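Local coordinates for 6b protein (Agrobacterium vitis, PDB 3AQ2), which disturbs plant cell proliferation, probably as a toxin acting on the host's microRNA machinery, and has an ADP-ribosylation fold, at residues G132-I137 with G201-T206; T66-D71 with V122-G127; R82-N87 with D191-P196; L38-Y43 with L60-L65; E107-L112 with P128-F133. One frame throughout, in Å; residues are numbered along the deposited sequence.

Contact 1 (G132-I137 with G201-T206); sequences GFFLAI and GSCHLT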
# COMPACT_ATOMS: atom_id res chain seq x y z
N GLY A 132 7.31 -10.49 -3.74
CA GLY A 132 7.34 -10.70 -5.19
C GLY A 132 6.22 -9.99 -5.94
O GLY A 132 6.27 -9.89 -7.16
N PHE A 133 5.20 -9.54 -5.20
CA PHE A 133 4.03 -8.84 -5.75
C PHE A 133 3.78 -7.55 -4.98
O PHE A 133 4.48 -7.26 -4.01
CB PHE A 133 2.80 -9.76 -5.72
CG PHE A 133 2.89 -10.88 -6.71
CD1 PHE A 133 3.78 -11.94 -6.50
CD2 PHE A 133 2.17 -10.84 -7.90
CE1 PHE A 133 3.93 -12.96 -7.45
CE2 PHE A 133 2.30 -11.86 -8.86
CZ PHE A 133 3.18 -12.92 -8.62
N PHE A 134 2.82 -6.75 -5.42
CA PHE A 134 2.57 -5.48 -4.72
C PHE A 134 1.11 -5.08 -4.78
O PHE A 134 0.37 -5.47 -5.69
CB PHE A 134 3.43 -4.34 -5.31
CG PHE A 134 3.05 -3.95 -6.72
CD1 PHE A 134 2.05 -3.00 -6.96
CD2 PHE A 134 3.68 -4.55 -7.82
CE1 PHE A 134 1.68 -2.64 -8.28
CE2 PHE A 134 3.33 -4.19 -9.14
CZ PHE A 134 2.33 -3.25 -9.37
N LEU A 135 0.74 -4.28 -3.79
CA LEU A 135 -0.51 -3.53 -3.78
C LEU A 135 -0.14 -2.06 -3.94
O LEU A 135 0.71 -1.55 -3.20
CB LEU A 135 -1.22 -3.74 -2.43
CG LEU A 135 -1.54 -5.20 -2.08
CD1 LEU A 135 -2.04 -5.31 -0.64
CD2 LEU A 135 -2.55 -5.77 -3.06
N ALA A 136 -0.74 -1.39 -4.91
CA ALA A 136 -0.54 0.05 -5.09
C ALA A 136 -1.69 0.78 -4.42
O ALA A 136 -2.87 0.49 -4.68
CB ALA A 136 -0.44 0.39 -6.58
N ILE A 137 -1.35 1.74 -3.55
CA ILE A 137 -2.36 2.44 -2.77
C ILE A 137 -2.16 3.94 -2.78
O ILE A 137 -1.06 4.43 -3.08
CB ILE A 137 -2.36 1.98 -1.28
CG1 ILE A 137 -1.00 2.28 -0.61
CG2 ILE A 137 -2.81 0.51 -1.15
CD1 ILE A 137 -1.06 2.21 0.93
N GLY A 201 -0.05 -5.94 -8.68
CA GLY A 201 0.81 -6.38 -9.77
C GLY A 201 1.95 -7.23 -9.27
O GLY A 201 2.01 -7.57 -8.09
N SER A 202 2.83 -7.58 -10.21
CA SER A 202 4.02 -8.38 -9.94
C SER A 202 5.28 -7.51 -9.90
O SER A 202 5.34 -6.47 -10.57
CB SER A 202 4.16 -9.43 -11.04
OG SER A 202 5.38 -10.15 -10.89
N CYS A 203 6.28 -7.96 -9.13
CA CYS A 203 7.60 -7.33 -9.09
C CYS A 203 8.59 -8.04 -10.00
O CYS A 203 9.74 -7.63 -10.11
CB CYS A 203 8.15 -7.31 -7.65
SG CYS A 203 7.09 -6.34 -6.56
N HIS A 204 8.14 -9.11 -10.65
CA HIS A 204 9.00 -9.92 -11.53
C HIS A 204 8.91 -9.35 -12.93
O HIS A 204 8.25 -9.92 -13.82
CB HIS A 204 8.59 -11.39 -11.46
CG HIS A 204 8.62 -11.93 -10.07
ND1 HIS A 204 9.78 -11.99 -9.33
CD2 HIS A 204 7.62 -12.37 -9.26
CE1 HIS A 204 9.50 -12.47 -8.13
NE2 HIS A 204 8.20 -12.72 -8.06
N LEU A 205 9.59 -8.22 -13.11
CA LEU A 205 9.37 -7.38 -14.28
C LEU A 205 10.52 -7.46 -15.27
O LEU A 205 11.66 -7.73 -14.89
CB LEU A 205 9.16 -5.92 -13.86
CG LEU A 205 7.98 -5.71 -12.89
CD1 LEU A 205 7.99 -4.29 -12.30
CD2 LEU A 205 6.65 -5.98 -13.61
N THR A 206 10.20 -7.20 -16.53
CA THR A 206 11.17 -7.16 -17.60
C THR A 206 11.38 -5.71 -18.01
O THR A 206 10.43 -4.95 -18.18
CB THR A 206 10.68 -7.97 -18.81
OG1 THR A 206 10.29 -9.29 -18.38
CG2 THR A 206 11.80 -8.11 -19.85
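Phe133 and Phe134 pair with Ser202 and Gly201 as antiparallel strands at the centre of the mixed sheet of this ADP-ribosylation fold. Phe134 and Gly201 are a hydrogen-bonded pair, exchanging Phe134 N to Gly201 O (2.9 Å) and Gly201 N to Phe134 O (3.1 Å); Phe133 and Ser202 form the adjoining non-hydrogen-bonded pair. Gly132 and Phe133 make a classic beta bulge opposite Val70 on the other side. The Phe134 ring, its CG set between backbone N and carbonyl carbon (chi1 67°), folds back over the glycine, and Gly201 CA makes a CH-pi contact 3.8 Å from its centroid. Ser202 O and Cys203 SG lie at the edge of this ring, the sulfur 4.1 Å from Phe134 CD2. The Phe133 ring packs by CE2 on Ser202 CB, and the edge of His204 is turned toward its face in an offset edge-to-face pair, planes 77° apart. Ser202 OG accepts from His204 N in an ST turn. Beyond the last bridge, Cys203 N donates to Gly132 O at 2.8 Å.

Contact 2 (T66-D71 with V122-G127); sequences TYVYVD and VNYHHG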
# COMPACT_ATOMS: atom_id res chain seq x y z
N THR A 66 1.78 4.86 -3.52
CA THR A 66 2.84 4.15 -2.79
C THR A 66 2.53 2.65 -2.81
O THR A 66 1.42 2.24 -3.20
CB THR A 66 3.05 4.68 -1.36
OG1 THR A 66 1.81 4.67 -0.65
CG2 THR A 66 3.60 6.13 -1.41
N TYR A 67 3.49 1.85 -2.36
CA TYR A 67 3.45 0.41 -2.59
C TYR A 67 3.57 -0.38 -1.31
O TYR A 67 4.42 -0.07 -0.46
CB TYR A 67 4.54 0.01 -3.61
CG TYR A 67 4.37 0.79 -4.90
CD1 TYR A 67 5.05 2.00 -5.11
CD2 TYR A 67 3.49 0.36 -5.87
CE1 TYR A 67 4.85 2.73 -6.28
CE2 TYR A 67 3.28 1.08 -7.04
CZ TYR A 67 3.96 2.26 -7.24
OH TYR A 67 3.76 2.98 -8.41
N VAL A 68 2.71 -1.38 -1.16
CA VAL A 68 2.81 -2.33 -0.05
C VAL A 68 3.16 -3.67 -0.69
O VAL A 68 2.37 -4.23 -1.45
CB VAL A 68 1.51 -2.42 0.80
CG1 VAL A 68 1.64 -3.51 1.85
CG2 VAL A 68 1.22 -1.07 1.46
N TYR A 69 4.37 -4.15 -0.41
CA TYR A 69 4.87 -5.37 -1.02
C TYR A 69 4.32 -6.62 -0.33
O TYR A 69 4.21 -6.67 0.90
CB TYR A 69 6.40 -5.33 -1.08
CG TYR A 69 6.85 -4.28 -2.06
CD1 TYR A 69 7.18 -2.98 -1.64
CD2 TYR A 69 6.86 -4.55 -3.43
CE1 TYR A 69 7.56 -2.00 -2.56
CE2 TYR A 69 7.23 -3.57 -4.36
CZ TYR A 69 7.58 -2.31 -3.92
OH TYR A 69 7.93 -1.37 -4.87
N VAL A 70 3.95 -7.62 -1.14
CA VAL A 70 3.25 -8.81 -0.64
C VAL A 70 3.62 -10.04 -1.50
O VAL A 70 4.25 -9.91 -2.55
CB VAL A 70 1.70 -8.63 -0.67
CG1 VAL A 70 1.26 -7.48 0.24
CG2 VAL A 70 1.21 -8.39 -2.10
N ASP A 71 3.22 -11.22 -1.04
CA ASP A 71 3.32 -12.44 -1.84
C ASP A 71 2.09 -12.57 -2.76
O ASP A 71 1.13 -11.80 -2.61
CB ASP A 71 3.40 -13.63 -0.90
CG ASP A 71 2.18 -13.73 -0.04
OD1 ASP A 71 2.11 -13.00 0.97
OD2 ASP A 71 1.28 -14.52 -0.38
N VAL A 122 1.86 -10.06 6.86
CA VAL A 122 2.98 -10.25 5.97
C VAL A 122 4.24 -10.12 6.82
O VAL A 122 4.36 -9.21 7.64
CB VAL A 122 2.98 -9.17 4.87
CG1 VAL A 122 4.33 -9.08 4.15
CG2 VAL A 122 1.87 -9.46 3.87
N ASN A 123 5.19 -11.04 6.62
CA ASN A 123 6.42 -11.01 7.38
C ASN A 123 7.59 -11.20 6.42
O ASN A 123 7.84 -12.32 5.94
CB ASN A 123 6.39 -12.12 8.45
CG ASN A 123 7.65 -12.18 9.28
OD1 ASN A 123 8.66 -11.54 8.98
ND2 ASN A 123 7.61 -12.98 10.36
N TYR A 124 8.29 -10.11 6.14
CA TYR A 124 9.34 -10.11 5.11
C TYR A 124 10.57 -10.92 5.50
O TYR A 124 11.42 -11.20 4.65
CB TYR A 124 9.76 -8.68 4.76
CG TYR A 124 8.62 -7.84 4.23
CD1 TYR A 124 8.24 -6.66 4.87
CD2 TYR A 124 7.92 -8.21 3.07
CE1 TYR A 124 7.18 -5.87 4.38
CE2 TYR A 124 6.87 -7.43 2.58
CZ TYR A 124 6.51 -6.26 3.24
OH TYR A 124 5.48 -5.47 2.74
N HIS A 125 10.65 -11.31 6.76
CA HIS A 125 11.83 -12.01 7.27
C HIS A 125 11.94 -13.44 6.75
O HIS A 125 13.00 -14.06 6.86
CB HIS A 125 11.89 -11.89 8.80
CG HIS A 125 12.10 -10.48 9.25
ND1 HIS A 125 13.34 -9.99 9.61
CD2 HIS A 125 11.25 -9.42 9.29
CE1 HIS A 125 13.23 -8.70 9.90
NE2 HIS A 125 11.98 -8.33 9.71
N HIS A 126 10.87 -13.95 6.15
CA HIS A 126 10.92 -15.25 5.48
C HIS A 126 11.61 -15.23 4.12
O HIS A 126 11.89 -16.30 3.56
CB HIS A 126 9.53 -15.83 5.33
CG HIS A 126 8.93 -16.21 6.64
ND1 HIS A 126 9.42 -17.25 7.40
CD2 HIS A 126 7.91 -15.67 7.35
CE1 HIS A 126 8.71 -17.35 8.51
NE2 HIS A 126 7.78 -16.41 8.50
N GLY A 127 11.87 -14.04 3.59
CA GLY A 127 12.66 -13.93 2.36
C GLY A 127 11.86 -13.33 1.22
O GLY A 127 10.68 -13.02 1.37
O HOH W 1 5.77 -2.60 1.74
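With its CG anti to the carbonyl carbon (chi1 -60°), Tyr124 extends its phenol from a short 3-10 turn to the backbone of Tyr69. There the hydroxyl donates to Tyr69 O over a short 2.5 Å from Tyr124 OH, with the acceptor near the ring plane at the ring's edge. The donor is tilted 20° from the carbonyl plane. A water bridges the same two residues, accepting from Tyr69 N at 3.0 Å and donating to Tyr124 OH at 3.1 Å. Alongside, Val122 CG2 meets Val70 CG1 at 4.2 Å, the two side chains crossing at about a right angle, while Tyr69 CB lies 4.2 Å from Tyr124 CE2. An Asx turn, His125 N to Asn123 OD1, shapes the loop that carries the phenol. The loop meets the backbone of strand 66-70 mainly through a side chain. With Asn87 ND2 as a further partner, the buried Tyr124 hydroxyl is gripped by three hydrogen bonds, which should fix the rotation of its O-H.

Contact 3 (R82-N87 with D191-P196); sequences RLLPSN and DLIHYP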
# COMPACT_ATOMS: atom_id res chain seq x y z
N ARG A 82 -10.55 -5.76 -1.29
CA ARG A 82 -10.33 -4.42 -0.74
C ARG A 82 -9.79 -4.49 0.69
O ARG A 82 -10.37 -3.91 1.62
CB ARG A 82 -11.62 -3.60 -0.80
CG ARG A 82 -11.38 -2.16 -1.16
CD ARG A 82 -12.68 -1.38 -1.23
NE ARG A 82 -13.64 -1.97 -2.16
CZ ARG A 82 -14.75 -2.58 -1.79
NH1 ARG A 82 -15.07 -2.70 -0.51
NH2 ARG A 82 -15.56 -3.09 -2.71
N LEU A 83 -8.70 -5.23 0.85
CA LEU A 83 -8.04 -5.37 2.15
C LEU A 83 -6.60 -4.89 2.08
O LEU A 83 -5.96 -4.97 1.03
CB LEU A 83 -8.06 -6.82 2.63
CG LEU A 83 -9.43 -7.48 2.77
CD1 LEU A 83 -9.31 -8.99 2.95
CD2 LEU A 83 -10.21 -6.85 3.92
N LEU A 84 -6.11 -4.41 3.21
CA LEU A 84 -4.70 -4.10 3.35
C LEU A 84 -4.14 -4.88 4.55
O LEU A 84 -4.75 -4.86 5.62
CB LEU A 84 -4.53 -2.60 3.54
CG LEU A 84 -3.10 -2.06 3.40
CD1 LEU A 84 -2.63 -2.11 1.93
CD2 LEU A 84 -3.04 -0.66 3.94
N PRO A 85 -3.00 -5.58 4.37
CA PRO A 85 -2.42 -6.35 5.47
C PRO A 85 -1.47 -5.52 6.33
O PRO A 85 -0.89 -4.54 5.85
CB PRO A 85 -1.59 -7.41 4.75
CG PRO A 85 -1.11 -6.72 3.51
CD PRO A 85 -2.21 -5.71 3.13
N SER A 86 -1.32 -5.91 7.59
CA SER A 86 -0.17 -5.44 8.35
C SER A 86 1.07 -6.17 7.83
O SER A 86 0.98 -7.30 7.32
CB SER A 86 -0.34 -5.72 9.85
OG SER A 86 -0.45 -7.12 10.06
N ASN A 87 2.22 -5.51 7.93
CA ASN A 87 3.50 -6.14 7.61
C ASN A 87 4.55 -5.86 8.69
O ASN A 87 5.75 -5.97 8.46
CB ASN A 87 4.01 -5.72 6.22
CG ASN A 87 4.08 -4.22 6.06
OD1 ASN A 87 3.98 -3.47 7.04
ND2 ASN A 87 4.28 -3.76 4.81
N ASP A 191 -4.80 -7.02 11.65
CA ASP A 191 -3.76 -7.46 10.70
C ASP A 191 -4.27 -7.56 9.26
O ASP A 191 -3.49 -7.71 8.32
CB ASP A 191 -3.12 -8.76 11.17
CG ASP A 191 -2.32 -8.56 12.44
OD1 ASP A 191 -1.37 -7.74 12.43
OD2 ASP A 191 -2.63 -9.22 13.45
N LEU A 192 -5.59 -7.45 9.10
CA LEU A 192 -6.21 -7.23 7.79
C LEU A 192 -7.33 -6.22 7.96
O LEU A 192 -8.30 -6.47 8.69
CB LEU A 192 -6.80 -8.52 7.20
CG LEU A 192 -5.92 -9.60 6.58
CD1 LEU A 192 -6.81 -10.76 6.18
CD2 LEU A 192 -5.14 -9.09 5.37
N ILE A 193 -7.20 -5.08 7.30
CA ILE A 193 -8.20 -4.02 7.37
C ILE A 193 -8.90 -3.81 6.03
O ILE A 193 -8.33 -4.09 4.98
CB ILE A 193 -7.59 -2.68 7.88
CG1 ILE A 193 -6.50 -2.15 6.93
CG2 ILE A 193 -7.02 -2.86 9.30
CD1 ILE A 193 -6.05 -0.72 7.24
N HIS A 194 -10.13 -3.34 6.07
CA HIS A 194 -10.81 -2.88 4.87
C HIS A 194 -10.14 -1.59 4.38
O HIS A 194 -10.07 -0.60 5.12
CB HIS A 194 -12.29 -2.65 5.18
CG HIS A 194 -13.05 -1.95 4.11
ND1 HIS A 194 -12.91 -2.25 2.77
CD2 HIS A 194 -14.01 -1.01 4.19
CE1 HIS A 194 -13.73 -1.49 2.06
NE2 HIS A 194 -14.40 -0.72 2.90
N TYR A 195 -9.64 -1.59 3.14
CA TYR A 195 -8.87 -0.46 2.63
C TYR A 195 -8.86 -0.47 1.10
O TYR A 195 -8.68 -1.53 0.50
CB TYR A 195 -7.43 -0.54 3.16
CG TYR A 195 -6.64 0.74 3.00
CD1 TYR A 195 -6.54 1.65 4.06
CD2 TYR A 195 -5.99 1.04 1.80
CE1 TYR A 195 -5.81 2.83 3.93
CE2 TYR A 195 -5.26 2.22 1.65
CZ TYR A 195 -5.18 3.11 2.72
OH TYR A 195 -4.46 4.27 2.58
N PRO A 196 -9.07 0.70 0.46
CA PRO A 196 -9.15 0.70 -1.00
C PRO A 196 -7.79 0.41 -1.64
O PRO A 196 -6.78 0.99 -1.24
CB PRO A 196 -9.59 2.13 -1.35
CG PRO A 196 -10.14 2.69 -0.06
CD PRO A 196 -9.28 2.06 0.99
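Leu84 and Tyr195 lie side by side and point the same way, with Leu84 CD2 over the centre of the tyrosine ring, 4.0 Å from its centroid, in a CH-pi contact. Pro196 CD lies against the opposite face, so the ring is sandwiched. Leu84 belongs to a two-stranded antiparallel sheet, 83-85 with 192-194, and Tyr195 follows directly on the second strand; Leu84 and Ile193 are its hydrogen-bonded pair. Arg82 and His194 also run alongside one another, but their guanidinium and imidazole planes are 75° apart, and His194 CE1 meets the guanidinium edge 3.1 Å from Arg82 NH1. A chi1 of 170° sets the His194 imidazole beside its own carbonyl carbon, and from there ND1 donates to Arg82 O at 3.2 Å, in the carbonyl plane. Tyr195 N donates to this same oxygen from above the plane, at 2.9 Å, so two donors grip one carbonyl. At the other end Ser86 OG donates to Asp191 OD1 on the anti side of the carboxylate (2.6 Å), beside the backbone bond from Ser86 N to Asp191 O. Leu84 and Tyr195 rest on Ile137 of strand 133-137, whereas Leu83, Pro85 and Leu192 pack against helix 72-81.

Contact 4 (L38-Y43 with L60-L65); sequences LSQLVY and LSDQRL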
# COMPACT_ATOMS: atom_id res chain seq x y z
N LEU A 38 -13.55 9.15 -7.52
CA LEU A 38 -13.75 9.11 -6.06
C LEU A 38 -13.45 10.41 -5.30
O LEU A 38 -13.72 10.51 -4.10
CB LEU A 38 -12.95 7.95 -5.45
CG LEU A 38 -13.23 6.53 -5.95
CD1 LEU A 38 -12.29 5.55 -5.27
CD2 LEU A 38 -14.66 6.10 -5.71
N SER A 39 -12.88 11.39 -6.01
CA SER A 39 -12.52 12.72 -5.47
C SER A 39 -11.18 12.76 -4.74
O SER A 39 -10.55 11.73 -4.52
CB SER A 39 -13.63 13.30 -4.57
OG SER A 39 -13.40 12.98 -3.21
N GLN A 40 -10.78 13.97 -4.35
CA GLN A 40 -9.53 14.22 -3.64
C GLN A 40 -9.55 13.72 -2.19
O GLN A 40 -8.50 13.54 -1.58
CB GLN A 40 -9.18 15.71 -3.68
CG GLN A 40 -10.07 16.63 -2.83
CD GLN A 40 -11.22 17.26 -3.61
OE1 GLN A 40 -11.54 18.43 -3.41
NE2 GLN A 40 -11.84 16.50 -4.51
N LEU A 41 -10.76 13.52 -1.66
CA LEU A 41 -10.95 13.11 -0.28
C LEU A 41 -11.85 11.88 -0.26
O LEU A 41 -13.03 11.98 -0.58
CB LEU A 41 -11.60 14.26 0.51
CG LEU A 41 -11.56 14.23 2.04
CD1 LEU A 41 -12.26 13.03 2.61
CD2 LEU A 41 -10.14 14.30 2.55
N VAL A 42 -11.29 10.74 0.15
CA VAL A 42 -12.01 9.48 0.05
C VAL A 42 -12.17 8.79 1.40
O VAL A 42 -11.21 8.24 1.93
CB VAL A 42 -11.31 8.51 -0.95
CG1 VAL A 42 -12.12 7.24 -1.14
CG2 VAL A 42 -11.08 9.18 -2.30
N TYR A 43 -13.39 8.83 1.94
CA TYR A 43 -13.75 7.96 3.07
C TYR A 43 -14.16 6.61 2.50
O TYR A 43 -14.55 6.52 1.34
CB TYR A 43 -14.88 8.57 3.89
CG TYR A 43 -14.41 9.73 4.74
CD1 TYR A 43 -14.39 11.02 4.22
CD2 TYR A 43 -13.92 9.52 6.04
CE1 TYR A 43 -13.95 12.09 4.98
CE2 TYR A 43 -13.48 10.60 6.81
CZ TYR A 43 -13.49 11.87 6.26
OH TYR A 43 -13.04 12.97 6.98
N LEU A 60 -6.08 10.62 0.88
CA LEU A 60 -5.71 11.84 0.20
C LEU A 60 -5.26 11.40 -1.19
O LEU A 60 -4.20 10.80 -1.34
CB LEU A 60 -4.56 12.53 0.96
CG LEU A 60 -4.73 12.92 2.44
CD1 LEU A 60 -4.80 11.71 3.36
CD2 LEU A 60 -3.58 13.80 2.88
N SER A 61 -6.09 11.65 -2.19
CA SER A 61 -5.83 11.09 -3.52
C SER A 61 -5.03 12.03 -4.44
O SER A 61 -4.63 11.63 -5.54
CB SER A 61 -7.13 10.71 -4.20
OG SER A 61 -7.98 11.83 -4.27
N ASP A 62 -4.80 13.26 -3.98
CA ASP A 62 -3.88 14.20 -4.64
C ASP A 62 -2.44 13.94 -4.22
O ASP A 62 -1.72 14.86 -3.79
CB ASP A 62 -4.24 15.64 -4.30
CG ASP A 62 -5.47 16.13 -5.02
OD1 ASP A 62 -5.83 15.57 -6.08
OD2 ASP A 62 -6.08 17.10 -4.52
N GLN A 63 -2.02 12.69 -4.33
CA GLN A 63 -0.62 12.35 -4.12
C GLN A 63 -0.31 11.17 -5.01
O GLN A 63 -1.22 10.59 -5.61
CB GLN A 63 -0.33 12.04 -2.64
CG GLN A 63 -1.01 10.77 -2.11
CD GLN A 63 -0.75 10.53 -0.63
OE1 GLN A 63 -1.69 10.33 0.15
NE2 GLN A 63 0.52 10.56 -0.24
N ARG A 64 0.97 10.84 -5.12
CA ARG A 64 1.40 9.71 -5.93
C ARG A 64 1.06 8.41 -5.22
O ARG A 64 0.87 8.38 -4.00
CB ARG A 64 2.90 9.79 -6.20
CG ARG A 64 3.29 11.03 -6.98
CD ARG A 64 4.79 11.12 -7.18
NE ARG A 64 5.50 11.23 -5.91
CZ ARG A 64 6.81 11.42 -5.79
NH1 ARG A 64 7.57 11.55 -6.88
NH2 ARG A 64 7.36 11.50 -4.59
N LEU A 65 1.00 7.33 -5.99
CA LEU A 65 0.85 6.00 -5.43
C LEU A 65 2.05 5.63 -4.57
O LEU A 65 3.19 6.04 -4.84
CB LEU A 65 0.72 4.97 -6.55
CG LEU A 65 -0.49 5.08 -7.48
CD1 LEU A 65 -0.35 4.07 -8.61
CD2 LEU A 65 -1.80 4.85 -6.72
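Ser61 and the Ser39-Gln40 backbone form the close-set part of this contact, at the end of a two-stranded antiparallel sheet made by 41-43 and 58-60. Ser61 OG, placed between its own backbone N and carbonyl carbon (chi1 57°), points at the other segment and donates to Ser39 O at 2.6 Å. The donor is tilted 23° from that carbonyl's plane. One residue further, Ser61 N donates to Gln40 O at 3.1 Å in a nearly straight bond (174°), approaching from above the carbonyl plane. A single serine thus clasps two successive carbonyls through its side chain and its amide, and its buried hydroxyl is satisfied by the first. The turn it grips is itself braced: Ser39, which leaves helix 20-38 with positive phi, accepts from Leu41 N through OG in an ST turn and donates to Leu38 O.

The outer side is much looser. Leu41 and Leu60 are a non-hydrogen-bonded pair with side chains on the same face, yet their CA atoms are 5.4 Å apart. The exposed Gln40 and Asp62 meet merely where Gln40 CB comes 3.5 Å from Asp62 OD2, and the Gln40 amide leads away. The Asp62 carboxylate has its strong partner elsewhere, in a salt bridge to Arg35 of helix 20-38. That helix also supplies Arg31, which bonds to Gln63 O, so the loop leading to strand 66-70 runs along its flank.

Contact 5 (E107-L112 with P128-F133); sequences EMNAIL and PSTNGF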
# COMPACT_ATOMS: atom_id res chain seq x y z
N GLU A 107 16.81 -7.44 -3.36
CA GLU A 107 17.33 -6.22 -2.73
C GLU A 107 16.24 -5.55 -1.92
O GLU A 107 16.45 -5.15 -0.77
CB GLU A 107 17.84 -5.25 -3.80
CG GLU A 107 19.03 -5.81 -4.57
CD GLU A 107 19.36 -4.99 -5.80
OE1 GLU A 107 18.43 -4.43 -6.43
OE2 GLU A 107 20.55 -4.94 -6.15
N MET A 108 15.04 -5.45 -2.51
CA MET A 108 13.91 -4.85 -1.80
C MET A 108 13.62 -5.62 -0.51
O MET A 108 13.33 -5.02 0.52
CB MET A 108 12.67 -4.81 -2.68
CG MET A 108 11.41 -4.25 -2.00
SD MET A 108 11.63 -2.59 -1.29
CE MET A 108 11.97 -1.77 -2.82
N ASN A 109 13.72 -6.95 -0.56
CA ASN A 109 13.46 -7.73 0.64
C ASN A 109 14.44 -7.38 1.77
O ASN A 109 14.04 -7.31 2.93
CB ASN A 109 13.52 -9.22 0.36
CG ASN A 109 13.09 -10.03 1.56
OD1 ASN A 109 11.90 -10.06 1.93
ND2 ASN A 109 14.05 -10.66 2.20
N ALA A 110 15.70 -7.14 1.42
CA ALA A 110 16.69 -6.73 2.43
C ALA A 110 16.30 -5.41 3.11
O ALA A 110 16.42 -5.27 4.34
CB ALA A 110 18.09 -6.62 1.82
N ILE A 111 15.84 -4.45 2.32
CA ILE A 111 15.42 -3.16 2.87
C ILE A 111 14.15 -3.31 3.72
O ILE A 111 14.04 -2.72 4.81
CB ILE A 111 15.24 -2.12 1.76
CG1 ILE A 111 16.59 -1.88 1.07
CG2 ILE A 111 14.70 -0.79 2.33
CD1 ILE A 111 16.52 -0.88 -0.09
N LEU A 112 13.21 -4.12 3.23
CA LEU A 112 11.97 -4.38 3.96
C LEU A 112 12.20 -5.05 5.32
O LEU A 112 11.53 -4.71 6.31
CB LEU A 112 11.01 -5.23 3.11
CG LEU A 112 10.37 -4.49 1.94
CD1 LEU A 112 9.76 -5.49 0.97
CD2 LEU A 112 9.31 -3.45 2.43
N PRO A 128 12.50 -13.18 0.04
CA PRO A 128 11.95 -12.41 -1.08
C PRO A 128 10.62 -12.89 -1.66
O PRO A 128 9.98 -12.11 -2.35
CB PRO A 128 13.06 -12.49 -2.15
CG PRO A 128 14.30 -12.85 -1.39
CD PRO A 128 13.83 -13.74 -0.27
N SER A 129 10.21 -14.13 -1.40
CA SER A 129 8.89 -14.57 -1.88
C SER A 129 7.79 -13.69 -1.26
O SER A 129 6.70 -13.51 -1.84
CB SER A 129 8.64 -16.04 -1.57
OG SER A 129 8.49 -16.25 -0.18
N THR A 130 8.08 -13.11 -0.10
CA THR A 130 7.10 -12.29 0.61
C THR A 130 6.87 -10.90 -0.00
O THR A 130 5.97 -10.17 0.42
CB THR A 130 7.49 -12.10 2.08
OG1 THR A 130 8.72 -11.37 2.15
CG2 THR A 130 7.66 -13.46 2.78
N ASN A 131 7.70 -10.53 -0.98
CA ASN A 131 7.56 -9.23 -1.66
C ASN A 131 7.63 -9.32 -3.19
O ASN A 131 7.96 -8.33 -3.84
CB ASN A 131 8.54 -8.19 -1.10
CG ASN A 131 10.00 -8.60 -1.26
OD1 ASN A 131 10.53 -9.29 -0.41
ND2 ASN A 131 10.66 -8.14 -2.33
N GLY A 132 7.31 -10.49 -3.74
CA GLY A 132 7.34 -10.70 -5.19
C GLY A 132 6.22 -9.99 -5.94
O GLY A 132 6.27 -9.89 -7.16
N PHE A 133 5.20 -9.54 -5.20
CA PHE A 133 4.03 -8.84 -5.75
C PHE A 133 3.78 -7.55 -4.98
O PHE A 133 4.48 -7.26 -4.01
CB PHE A 133 2.80 -9.76 -5.72
CG PHE A 133 2.89 -10.88 -6.71
CD1 PHE A 133 3.78 -11.94 -6.50
CD2 PHE A 133 2.17 -10.84 -7.90
CE1 PHE A 133 3.93 -12.96 -7.45
CE2 PHE A 133 2.30 -11.86 -8.86
CZ PHE A 133 3.18 -12.92 -8.62
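Leu112 and Asn131 meet by van der Waals contact: the CD1 branch of the leucine reaches Asn131 CB at 3.6 Å, on the side of helix 105-115 that faces the 3-10 turn 128-130. Pro128 adds to it, its ring carbons CB and CG each 4.1 Å from Asn109 CB, the two side chains crossing at about a right angle. Met108 CB touches Asn131 ND2 at 3.9 Å.

Of the polar groups, the amides of the two buried asparagines are nearly coplanar, 8° apart, although the side chains as a whole run at about a right angle. Asn131 has CG between backbone N and carbonyl carbon (chi1 60°), which turns its amide toward the helix, where ND2 bonds to Pro105 O near the helix start. Thr130 OG1 is hydrogen-bonded to Gly127 O, just before the turn.

The helix is backed by Trp158 of strand 154-161, against which Met108, Ile111 and Leu112 pack, and the turn leads through Asn131 and Gly132 into strand 133-137.

In the fold
Contacts 1, 2 and 5 form one cluster: contact 2 lies about 6 Å from contact 5 and 11 Å from contact 1, centre to centre. Strand 133-137 joins them, since it pairs with 199-202 in contact 1, borders 66-70 of contact 2, and is entered through Gly132 and Phe133, which contacts 1 and 5 share. Phe133 N to Val70 O and Ile137 N to Thr66 O, both 2.8 Å, are probable hydrogen bonds across that border. Contact 3 is tied to contact 2 by Val122 N to Ser86 O (2.9 Å) and touches contact 1 through Ile137 and Leu135. Contact 4 lies farthest off, about 27 Å from contact 5 between centres, meeting contact 1 through Leu65.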